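PDB 5IZ5: cytosolic phospholipase A2 delta from Homo sapiens, which hydrolyses glycerophospholipids at the sn-2 position in a calcium-dependent reaction, with a preference for linoleic acid there. Local coordinates for residues 340-343 / 344-348; 500-503 / 504-507; 576-580 / 581-585; 648-652 / 653-657. The protein carries 3 engineered substitutions. One frame throughout, in Å; residues are numbered along the deposited sequence.

Interaction 1 (340-343 / 344-348); sequences TSLY and GHLLA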
loop_
_atom_site.group_PDB
_atom_site.type_symbol
_atom_site.label_atom_id
_atom_site.label_comp_id
_atom_site.label_asym_id
_atom_site.label_seq_id
_atom_site.Cartn_x
_atom_site.Cartn_y
_atom_site.Cartn_z
ATOM N N THR B 340 23.975 3.123 4.224
ATOM C CA THR B 340 25.312 3.055 4.825
ATOM C C THR B 340 25.276 3.405 6.310
ATOM O O THR B 340 25.763 2.650 7.149
ATOM C CB THR B 340 26.290 3.996 4.094
ATOM O OG1 THR B 340 26.416 3.570 2.734
ATOM C CG2 THR B 340 27.678 4.001 4.750
ATOM N N SER B 341 24.675 4.545 6.622
ATOM C CA SER B 341 24.631 5.034 7.984
ATOM C C SER B 341 23.893 4.073 8.923
ATOM O O SER B 341 24.308 3.884 10.071
ATOM C CB SER B 341 23.973 6.407 8.014
ATOM O OG SER B 341 23.944 6.923 9.334
ATOM N N LEU B 342 22.811 3.468 8.428
ATOM C CA LEU B 342 22.018 2.517 9.203
ATOM C C LEU B 342 22.824 1.272 9.566
ATOM O O LEU B 342 22.693 0.749 10.667
ATOM C CB LEU B 342 20.743 2.127 8.440
ATOM C CG LEU B 342 19.775 1.152 9.115
ATOM C CD1 LEU B 342 19.386 1.599 10.518
ATOM C CD2 LEU B 342 18.524 0.991 8.254
ATOM N N TYR B 343 23.654 0.802 8.638
ATOM C CA TYR B 343 24.585 -0.286 8.925
ATOM C C TYR B 343 25.452 0.053 10.147
ATOM O O TYR B 343 25.657 -0.780 11.035
ATOM C CB TYR B 343 25.497 -0.554 7.728
ATOM C CG TYR B 343 24.962 -1.536 6.705
ATOM C CD1 TYR B 343 24.718 -2.860 7.047
ATOM C CD2 TYR B 343 24.737 -1.149 5.384
ATOM C CE1 TYR B 343 24.252 -3.768 6.109
ATOM C CE2 TYR B 343 24.267 -2.046 4.442
ATOM C CZ TYR B 343 24.025 -3.353 4.805
ATOM O OH TYR B 343 23.556 -4.244 3.871
ATOM N N GLY B 344 25.959 1.284 10.170
ATOM C CA GLY B 344 26.769 1.780 11.275
ATOM C C GLY B 344 26.003 1.847 12.579
ATOM O O GLY B 344 26.536 1.475 13.628
ATOM N N HIS B 345 24.756 2.317 12.515
ATOM C CA HIS B 345 23.905 2.372 13.695
ATOM C C HIS B 345 23.631 0.980 14.259
ATOM O O HIS B 345 23.604 0.790 15.480
ATOM C CB HIS B 345 22.581 3.075 13.394
ATOM C CG HIS B 345 22.717 4.542 13.146
ATOM N ND1 HIS B 345 23.694 5.313 13.736
ATOM C CD2 HIS B 345 21.977 5.385 12.390
ATOM C CE1 HIS B 345 23.557 6.567 13.344
ATOM N NE2 HIS B 345 22.522 6.638 12.528
ATOM N N LEU B 346 23.416 0.015 13.371
ATOM C CA LEU B 346 23.183 -1.359 13.792
ATOM C C LEU B 346 24.452 -1.980 14.389
ATOM O O LEU B 346 24.373 -2.726 15.362
ATOM C CB LEU B 346 22.659 -2.201 12.626
ATOM C CG LEU B 346 21.263 -1.843 12.097
ATOM C CD1 LEU B 346 20.990 -2.585 10.802
ATOM C CD2 LEU B 346 20.172 -2.139 13.114
ATOM N N LEU B 347 25.610 -1.672 13.806
ATOM C CA LEU B 347 26.890 -2.154 14.333
ATOM C C LEU B 347 27.107 -1.674 15.769
ATOM O O LEU B 347 27.507 -2.447 16.637
ATOM C CB LEU B 347 28.052 -1.699 13.448
ATOM C CG LEU B 347 29.465 -2.144 13.852
ATOM C CD1 LEU B 347 29.616 -3.655 13.780
ATOM C CD2 LEU B 347 30.502 -1.477 12.965
ATOM N N ALA B 348 26.829 -0.397 16.008
ATOM C CA ALA B 348 26.926 0.177 17.339
ATOM C C ALA B 348 26.036 -0.573 18.325
ATOM O O ALA B 348 26.507 -1.021 19.369
ATOM C CB ALA B 348 26.542 1.644 17.306
#
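On helix 335-351, Ser341 and His345 stand one turn apart, and Leu342 and Leu346 repeat the spacing one residue on. His345 N donates to Ser341 O at 2.9 Å. The same oxygen sits over one face of the imidazole, 3.5 Å above it and shifted toward the rim. The ring is there because His345 CG lies beside its own backbone N (chi1 -69°), which turns it back over the preceding turn. Its NE2 comes 3.5 Å from Ser341 OG. That hydroxyl is hydrogen-bonded to Ser789 OG on helix 779-794, His345 ND1 makes a weak bond to Ser789 O, and Phe676 stacks on the ring.

The helix is the crossover of a beta-alpha-beta unit that joins the parallel strands 327-331 and 360-363. It begins at Gly335, one of the two glycines that bind substrate. All its residues here are buried. On its next flank Leu342 CD1 meets Leu346 CG at 4.2 Å, and Leu346 N bonds to Leu342 O at 2.9 Å. Leu347 N reaches Tyr343 O at the same length, 2.9 Å. The bond from Gly344 N to Thr340 O is weak, at 3.3 Å. Tyr343 extends off the helix, and its OH is hydrogen-bonded to His373 ND1 on helix 367-375.

Interaction 2 (500-503 / 504-507); sequences FVPP and ELFG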
loop_
_atom_site.group_PDB
_atom_site.type_symbol
_atom_site.label_atom_id
_atom_site.label_comp_id
_atom_site.label_asym_id
_atom_site.label_seq_id
_atom_site.Cartn_x
_atom_site.Cartn_y
_atom_site.Cartn_z
ATOM N N PHE B 500 -5.222 -7.249 5.829
ATOM C CA PHE B 500 -3.870 -7.698 5.563
ATOM C C PHE B 500 -3.854 -9.042 4.836
ATOM O O PHE B 500 -4.776 -9.848 4.960
ATOM C CB PHE B 500 -3.104 -7.820 6.892
ATOM C CG PHE B 500 -2.768 -6.496 7.538
ATOM C CD1 PHE B 500 -1.488 -5.964 7.436
ATOM C CD2 PHE B 500 -3.718 -5.800 8.269
ATOM C CE1 PHE B 500 -1.175 -4.742 8.024
ATOM C CE2 PHE B 500 -3.417 -4.576 8.859
ATOM C CZ PHE B 500 -2.140 -4.047 8.735
ATOM N N VAL B 501 -2.779 -9.291 4.101
ATOM C CA VAL B 501 -2.532 -10.601 3.519
ATOM C C VAL B 501 -1.097 -11.012 3.803
ATOM O O VAL B 501 -0.246 -10.158 4.043
ATOM C CB VAL B 501 -2.758 -10.621 1.995
ATOM C CG1 VAL B 501 -4.224 -10.376 1.670
ATOM C CG2 VAL B 501 -1.860 -9.609 1.299
ATOM N N PRO B 502 -0.822 -12.323 3.779
ATOM C CA PRO B 502 0.564 -12.745 3.882
ATOM C C PRO B 502 1.381 -12.195 2.715
ATOM O O PRO B 502 0.852 -12.045 1.613
ATOM C CB PRO B 502 0.492 -14.277 3.805
ATOM C CG PRO B 502 -0.920 -14.644 4.079
ATOM C CD PRO B 502 -1.758 -13.464 3.685
ATOM N N PRO B 503 2.662 -11.893 2.950
ATOM C CA PRO B 503 3.455 -11.272 1.900
ATOM C C PRO B 503 3.519 -12.098 0.623
ATOM O O PRO B 503 3.597 -11.522 -0.462
ATOM C CB PRO B 503 4.846 -11.152 2.536
ATOM C CG PRO B 503 4.854 -12.152 3.640
ATOM C CD PRO B 503 3.456 -12.143 4.164
ATOM N N GLU B 504 3.474 -13.430 0.751
ATOM C CA GLU B 504 3.502 -14.323 -0.414
ATOM C C GLU B 504 2.291 -14.122 -1.323
ATOM O O GLU B 504 2.366 -14.406 -2.507
ATOM C CB GLU B 504 3.664 -15.807 -0.014
ATOM C CG GLU B 504 2.630 -16.354 0.954
ATOM C CD GLU B 504 3.093 -16.275 2.395
ATOM O OE1 GLU B 504 3.505 -15.183 2.873
ATOM O OE2 GLU B 504 3.035 -17.330 3.049
ATOM N N LEU B 505 1.199 -13.586 -0.790
ATOM C CA LEU B 505 0.010 -13.313 -1.589
ATOM C C LEU B 505 -0.119 -11.864 -2.083
ATOM O O LEU B 505 -1.032 -11.558 -2.848
ATOM C CB LEU B 505 -1.238 -13.704 -0.795
ATOM C CG LEU B 505 -1.378 -15.193 -0.457
ATOM C CD1 LEU B 505 -2.722 -15.433 0.206
ATOM C CD2 LEU B 505 -1.239 -16.076 -1.693
ATOM N N PHE B 506 0.778 -10.977 -1.657
ATOM C CA PHE B 506 0.744 -9.589 -2.114
ATOM C C PHE B 506 1.124 -9.521 -3.586
ATOM O O PHE B 506 2.201 -9.971 -3.981
ATOM C CB PHE B 506 1.681 -8.687 -1.308
ATOM C CG PHE B 506 1.830 -7.326 -1.903
ATOM C CD1 PHE B 506 0.830 -6.379 -1.747
ATOM C CD2 PHE B 506 2.943 -7.009 -2.664
ATOM C CE1 PHE B 506 0.944 -5.128 -2.318
ATOM C CE2 PHE B 506 3.066 -5.762 -3.235
ATOM C CZ PHE B 506 2.067 -4.824 -3.064
ATOM N N GLY B 507 0.237 -8.937 -4.383
ATOM C CA GLY B 507 0.388 -8.931 -5.830
ATOM C C GLY B 507 -0.521 -9.932 -6.525
ATOM O O GLY B 507 -0.606 -9.938 -7.751
#
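Pro502 and Pro503 meet Glu504 and Leu505 in a 3-10 turn that follows strand 499-501, which pairs with strands 285-286 and 492-494 in the mixed sheet of the catalytic domain. The turn is the compact part of the contact. Leu505 N donates to Pro502 O at 2.9 Å, and Phe506 N donates to Pro503 O at 3.1 Å. Both donors stand well above the carbonyl planes, the second by 69°. Phe506 N also has a weak bond to Pro502 O. The two prolines can offer only carbonyls to these bonds.

The apolar side is looser; Val501, Leu505 and Phe506 are buried there. Val501 CB and Leu505 CB are 4.4 Å apart, and Val501 CG2 is 4.5 Å from Phe506 CB. The Pro502 ring and the Leu505 side chain run alongside each other in the same direction, with CD of the proline 4.1 Å from CD1 of the leucine, and Pro502 bridges to the solvent side. Phe506 carries its ring away from the turn to an edge-to-face meeting with Phe487.

Pro502 and Glu504, both partly exposed, form the side toward solvent. The Glu504 chain turns sharply about CB-CG (chi2 -94°), and this folds the carboxylate back beside the prolines. OE1 makes a salt bridge to Arg453 NH1, and it lies 3.3 Å from Pro502 CB.

Interaction 3 (576-580 / 581-585); sequences SRLEA and SWLQP. With SO4 (sulfate ion), chain M.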
loop_
_atom_site.group_PDB
_atom_site.type_symbol
_atom_site.label_atom_id
_atom_site.label_comp_id
_atom_site.label_asym_id
_atom_site.label_seq_id
_atom_site.Cartn_x
_atom_site.Cartn_y
_atom_site.Cartn_z
ATOM N N SER B 576 21.835 19.049 -6.284
ATOM C CA SER B 576 22.649 17.841 -6.350
ATOM C C SER B 576 21.813 16.593 -6.669
ATOM O O SER B 576 22.372 15.512 -6.852
ATOM C CB SER B 576 23.384 17.641 -5.019
ATOM O OG SER B 576 22.479 17.665 -3.927
ATOM N N ARG B 577 20.490 16.756 -6.751
ATOM C CA ARG B 577 19.548 15.631 -6.810
ATOM C C ARG B 577 19.785 14.702 -7.996
ATOM O O ARG B 577 20.009 13.511 -7.809
ATOM C CB ARG B 577 18.103 16.146 -6.839
ATOM C CG ARG B 577 17.040 15.059 -6.729
ATOM C CD ARG B 577 15.647 15.657 -6.609
ATOM N NE ARG B 577 15.275 16.419 -7.803
ATOM C CZ ARG B 577 14.556 15.958 -8.829
ATOM N NH1 ARG B 577 14.090 14.712 -8.850
ATOM N NH2 ARG B 577 14.296 16.762 -9.853
ATOM N N LEU B 578 19.742 15.251 -9.206
ATOM C CA LEU B 578 19.891 14.453 -10.424
ATOM C C LEU B 578 21.329 14.445 -10.938
ATOM O O LEU B 578 21.579 14.729 -12.111
ATOM C CB LEU B 578 18.956 14.979 -11.514
ATOM C CG LEU B 578 17.486 15.105 -11.121
ATOM C CD1 LEU B 578 16.691 15.647 -12.294
ATOM C CD2 LEU B 578 16.920 13.773 -10.647
ATOM N N GLU B 579 22.271 14.109 -10.061
ATOM C CA GLU B 579 23.671 14.006 -10.455
ATOM C C GLU B 579 24.374 12.835 -9.779
ATOM O O GLU B 579 24.725 12.875 -8.598
ATOM C CB GLU B 579 24.413 15.328 -10.222
ATOM C CG GLU B 579 24.587 16.136 -11.502
ATOM C CD GLU B 579 24.836 17.608 -11.250
ATOM O OE1 GLU B 579 25.721 17.933 -10.432
ATOM O OE2 GLU B 579 24.149 18.440 -11.880
ATOM N N ALA B 580 24.528 11.779 -10.564
ATOM C CA ALA B 580 25.316 10.616 -10.215
ATOM C C ALA B 580 25.574 9.902 -11.533
ATOM O O ALA B 580 24.818 10.082 -12.489
ATOM C CB ALA B 580 24.551 9.723 -9.257
ATOM N N SER B 581 26.623 9.094 -11.592
ATOM C CA SER B 581 27.048 8.504 -12.854
ATOM C C SER B 581 25.982 7.625 -13.497
ATOM O O SER B 581 25.699 7.771 -14.679
ATOM C CB SER B 581 28.300 7.658 -12.655
ATOM O OG SER B 581 29.371 8.445 -12.173
ATOM N N TRP B 582 25.419 6.702 -12.718
ATOM C CA TRP B 582 24.437 5.734 -13.236
ATOM C C TRP B 582 23.193 6.383 -13.847
ATOM O O TRP B 582 22.563 5.816 -14.736
ATOM C CB TRP B 582 24.001 4.770 -12.116
ATOM C CG TRP B 582 23.012 5.354 -11.145
ATOM C CD1 TRP B 582 23.299 6.092 -10.033
ATOM C CD2 TRP B 582 21.582 5.250 -11.199
ATOM N NE1 TRP B 582 22.141 6.463 -9.397
ATOM C CE2 TRP B 582 21.074 5.957 -10.088
ATOM C CE3 TRP B 582 20.684 4.634 -12.078
ATOM C CZ2 TRP B 582 19.705 6.061 -9.832
ATOM C CZ3 TRP B 582 19.319 4.739 -11.820
ATOM C CH2 TRP B 582 18.847 5.446 -10.706
ATOM N N LEU B 583 22.869 7.576 -13.366
ATOM C CA LEU B 583 21.611 8.242 -13.664
ATOM C C LEU B 583 21.631 9.120 -14.937
ATOM O O LEU B 583 20.575 9.553 -15.408
ATOM C CB LEU B 583 21.233 9.086 -12.442
ATOM C CG LEU B 583 19.805 9.598 -12.322
ATOM C CD1 LEU B 583 18.796 8.513 -12.668
ATOM C CD2 LEU B 583 19.555 10.146 -10.924
ATOM N N GLN B 584 22.812 9.363 -15.504
ATOM C CA GLN B 584 22.958 10.351 -16.578
ATOM C C GLN B 584 22.424 9.882 -17.940
ATOM O O GLN B 584 22.469 8.693 -18.248
ATOM C CB GLN B 584 24.429 10.772 -16.713
ATOM C CG GLN B 584 25.007 11.529 -15.521
ATOM C CD GLN B 584 24.320 12.862 -15.246
ATOM O OE1 GLN B 584 23.870 13.546 -16.166
ATOM N NE2 GLN B 584 24.243 13.240 -13.972
ATOM N N PRO B 585 21.945 10.829 -18.774
ATOM C CA PRO B 585 21.204 10.497 -20.004
ATOM C C PRO B 585 21.979 9.775 -21.118
ATOM O O PRO B 585 21.347 9.215 -22.015
ATOM C CB PRO B 585 20.731 11.869 -20.523
ATOM C CG PRO B 585 21.049 12.863 -19.459
ATOM C CD PRO B 585 22.168 12.282 -18.657
HETATM S S SO4 M . 30.896 4.874 -11.566
HETATM O O1 SO4 M . 32.192 4.862 -10.847
HETATM O O2 SO4 M . 29.801 4.532 -10.631
HETATM O O3 SO4 M . 30.664 6.217 -12.139
HETATM O O4 SO4 M . 30.924 3.891 -12.668
#
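Ala580 and Leu583 close a short turn in the loop between helices 534-543 and 588-593. Residues 581-583 have helical backbone angles without regular helical bonding. The one hydrogen bond across the contact is from Leu583 N to Ala580 O, 3.3 Å long. Its donor stands 57° out of the carbonyl plane.

Two apolar contacts cross the turn. Ala580 CB comes obliquely to the Trp582 indole, 3.9 Å from CD1. Leu578 and Leu583 meet only loosely, with CD2 to CD2 at 4.5 Å. Within 581-585, Leu583, the next residue in the chain after Trp582, sets its CB over the centre of one indole face, 3.9 Å above the plane.

The Gln584 amide approaches without a hydrogen bond across the contact. The side chain is bent at chi2 (-62°), which turns the amide back toward 576-580. NE2 comes 3.5 Å from Ala580 O and 3.6 Å from Leu578 O. Van der Waals contacts accompany it: Gln584 NE2 is 3.8 Å from Glu579 CG, and Gln584 CG is 3.4 Å from Ala580 O. The Glu579 carboxylate and the Gln584 amide are inclined by 48°. A sulfate, probably from the crystallisation liquor, is bound by Ser399 OG, Thr776 OG1, Lys400 N and Leu401 N; its bond to Ser581 OG is doubtful.

Outside the turn, Trp582 NE1 bonds to Ser773 O, and the indole meets Trp432 of helix 428-441. Leu583 packs on Leu539 and Ala542 of helix 534-543, and Arg577 makes a salt bridge to Asp541 on the same helix.

Interaction 4 (648-652 / 653-657); sequences CLVDA and AYFIN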
loop_
_atom_site.group_PDB
_atom_site.type_symbol
_atom_site.label_atom_id
_atom_site.label_comp_id
_atom_site.label_asym_id
_atom_site.label_seq_id
_atom_site.Cartn_x
_atom_site.Cartn_y
_atom_site.Cartn_z
ATOM N N CYS B 648 -1.676 2.056 -6.241
ATOM C CA CYS B 648 -0.542 2.809 -6.753
ATOM C C CYS B 648 0.374 3.130 -5.579
ATOM O O CYS B 648 0.167 4.113 -4.865
ATOM C CB CYS B 648 -0.985 4.084 -7.473
ATOM S SG CYS B 648 0.401 4.983 -8.213
ATOM N N LEU B 649 1.400 2.303 -5.406
ATOM C CA LEU B 649 2.240 2.352 -4.221
ATOM C C LEU B 649 3.489 3.194 -4.451
ATOM O O LEU B 649 4.214 3.024 -5.438
ATOM C CB LEU B 649 2.624 0.938 -3.775
ATOM C CG LEU B 649 1.446 0.088 -3.284
ATOM C CD1 LEU B 649 1.902 -1.329 -3.000
ATOM C CD2 LEU B 649 0.810 0.673 -2.038
ATOM N N VAL B 650 3.730 4.093 -3.509
ATOM C CA VAL B 650 4.733 5.115 -3.636
ATOM C C VAL B 650 5.675 5.098 -2.423
ATOM O O VAL B 650 5.295 4.680 -1.339
ATOM C CB VAL B 650 3.993 6.457 -3.872
ATOM C CG1 VAL B 650 4.497 7.575 -2.993
ATOM C CG2 VAL B 650 4.065 6.820 -5.343
ATOM N N ASP B 651 6.924 5.490 -2.653
ATOM C CA ASP B 651 7.927 5.717 -1.600
ATOM C C ASP B 651 7.407 6.771 -0.617
ATOM O O ASP B 651 6.895 7.790 -1.054
ATOM C CB ASP B 651 9.212 6.175 -2.309
ATOM C CG ASP B 651 10.385 6.380 -1.379
ATOM O OD1 ASP B 651 10.175 6.688 -0.191
ATOM O OD2 ASP B 651 11.533 6.255 -1.867
ATOM N N ALA B 652 7.513 6.523 0.695
ATOM C CA ALA B 652 7.100 7.517 1.717
ATOM C C ALA B 652 7.795 8.872 1.552
ATOM O O ALA B 652 7.237 9.913 1.901
ATOM C CB ALA B 652 7.355 6.985 3.120
ATOM N N ALA B 653 9.010 8.848 1.011
ATOM C CA ALA B 653 9.774 10.065 0.746
ATOM C C ALA B 653 9.078 11.065 -0.200
ATOM O O ALA B 653 9.491 12.215 -0.266
ATOM C CB ALA B 653 11.155 9.702 0.212
ATOM N N TYR B 654 8.046 10.640 -0.934
ATOM C CA TYR B 654 7.225 11.580 -1.724
ATOM C C TYR B 654 6.380 12.519 -0.860
ATOM O O TYR B 654 5.948 13.577 -1.324
ATOM C CB TYR B 654 6.267 10.847 -2.667
ATOM C CG TYR B 654 6.897 10.287 -3.919
ATOM C CD1 TYR B 654 7.525 9.057 -3.908
ATOM C CD2 TYR B 654 6.847 10.983 -5.123
ATOM C CE1 TYR B 654 8.093 8.533 -5.055
ATOM C CE2 TYR B 654 7.414 10.466 -6.279
ATOM C CZ TYR B 654 8.035 9.235 -6.241
ATOM O OH TYR B 654 8.616 8.695 -7.374
ATOM N N PHE B 655 6.106 12.103 0.373
ATOM C CA PHE B 655 5.246 12.864 1.280
ATOM C C PHE B 655 5.931 13.223 2.596
ATOM O O PHE B 655 6.132 14.399 2.874
ATOM C CB PHE B 655 3.943 12.111 1.536
ATOM C CG PHE B 655 3.053 12.038 0.329
ATOM C CD1 PHE B 655 3.324 11.128 -0.682
ATOM C CD2 PHE B 655 1.954 12.885 0.193
ATOM C CE1 PHE B 655 2.516 11.050 -1.804
ATOM C CE2 PHE B 655 1.138 12.809 -0.926
ATOM C CZ PHE B 655 1.421 11.891 -1.926
ATOM N N ILE B 656 6.268 12.218 3.409
ATOM C CA ILE B 656 6.884 12.451 4.728
ATOM C C ILE B 656 7.976 11.443 5.049
ATOM O O ILE B 656 7.737 10.232 5.015
ATOM C CB ILE B 656 5.868 12.355 5.884
ATOM C CG1 ILE B 656 4.697 13.319 5.668
ATOM C CG2 ILE B 656 6.572 12.661 7.202
ATOM C CD1 ILE B 656 3.608 13.235 6.720
ATOM N N ASN B 657 9.136 11.957 5.460
ATOM C CA ASN B 657 10.345 11.152 5.586
ATOM C C ASN B 657 10.455 10.431 6.930
ATOM O O ASN B 657 11.450 10.588 7.648
ATOM C CB ASN B 657 11.571 12.040 5.348
ATOM C CG ASN B 657 12.855 11.249 5.184
ATOM O OD1 ASN B 657 12.848 10.094 4.755
ATOM N ND2 ASN B 657 13.976 11.876 5.518
#
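Val650 and Tyr654 cross at about a right angle. The valine CG1 touches the ring at CD1, 3.5 Å away, and CG2 lies over one ring face. The same CG1 reaches the edge of the Phe655 ring at CE1, 4.2 Å away and near its plane. Asp651 O meets Tyr654 at the ring edge, in plane, 3.2 Å from CD1. It also accepts Tyr654 N. Tyr654 OH is hydrogen-bonded to Asn533 O.

From strand 649-650 the chain runs through Asp651 into a 3-10 segment, and the Asp651 side chain makes an Asx turn there. CG is anti to the backbone N (chi1 -177°), which brings OD1 to Ala653 N at 2.7 Å. The amide stands 41° out of the carboxylate plane. This bond orients the carboxylate, and OD2 is hydrogen-bonded to Ser365 OG, the nucleophile. Asp651 is, by similarity, the proton acceptor, so the pair is consistent with the Ser-Asp dyad of patatin-like hydrolases. Beyond it, Ala652 O takes two donors. Phe655 N comes from above the carbonyl plane at 2.9 Å, and Ile656 N approaches nearly in line with the C=O bond at 2.9 Å.

How the interactions relate
All four contacts lie in the catalytic domain, and interaction 4 is at its active site. There the Asp651 side chain is about 3 Å from that of Ser365. Interaction 2 touches interaction 4 directly: Phe506 CZ packs on Leu649 CD1 at 3.5 Å, and both contacts reach the same mixed sheet. Interaction 1 does not touch the others; its nearest atoms are about 11 Å from those of interaction 4. Its Leu342 side chain is about 10 Å from that of Ser365. Interaction 3 comes within about 8 Å of interaction 4, nearest atoms, and its Trp582 side chain is about 9 Å from the substrate-binding Gly335. Interaction 2 lies away from the catalytic and substrate-binding residues.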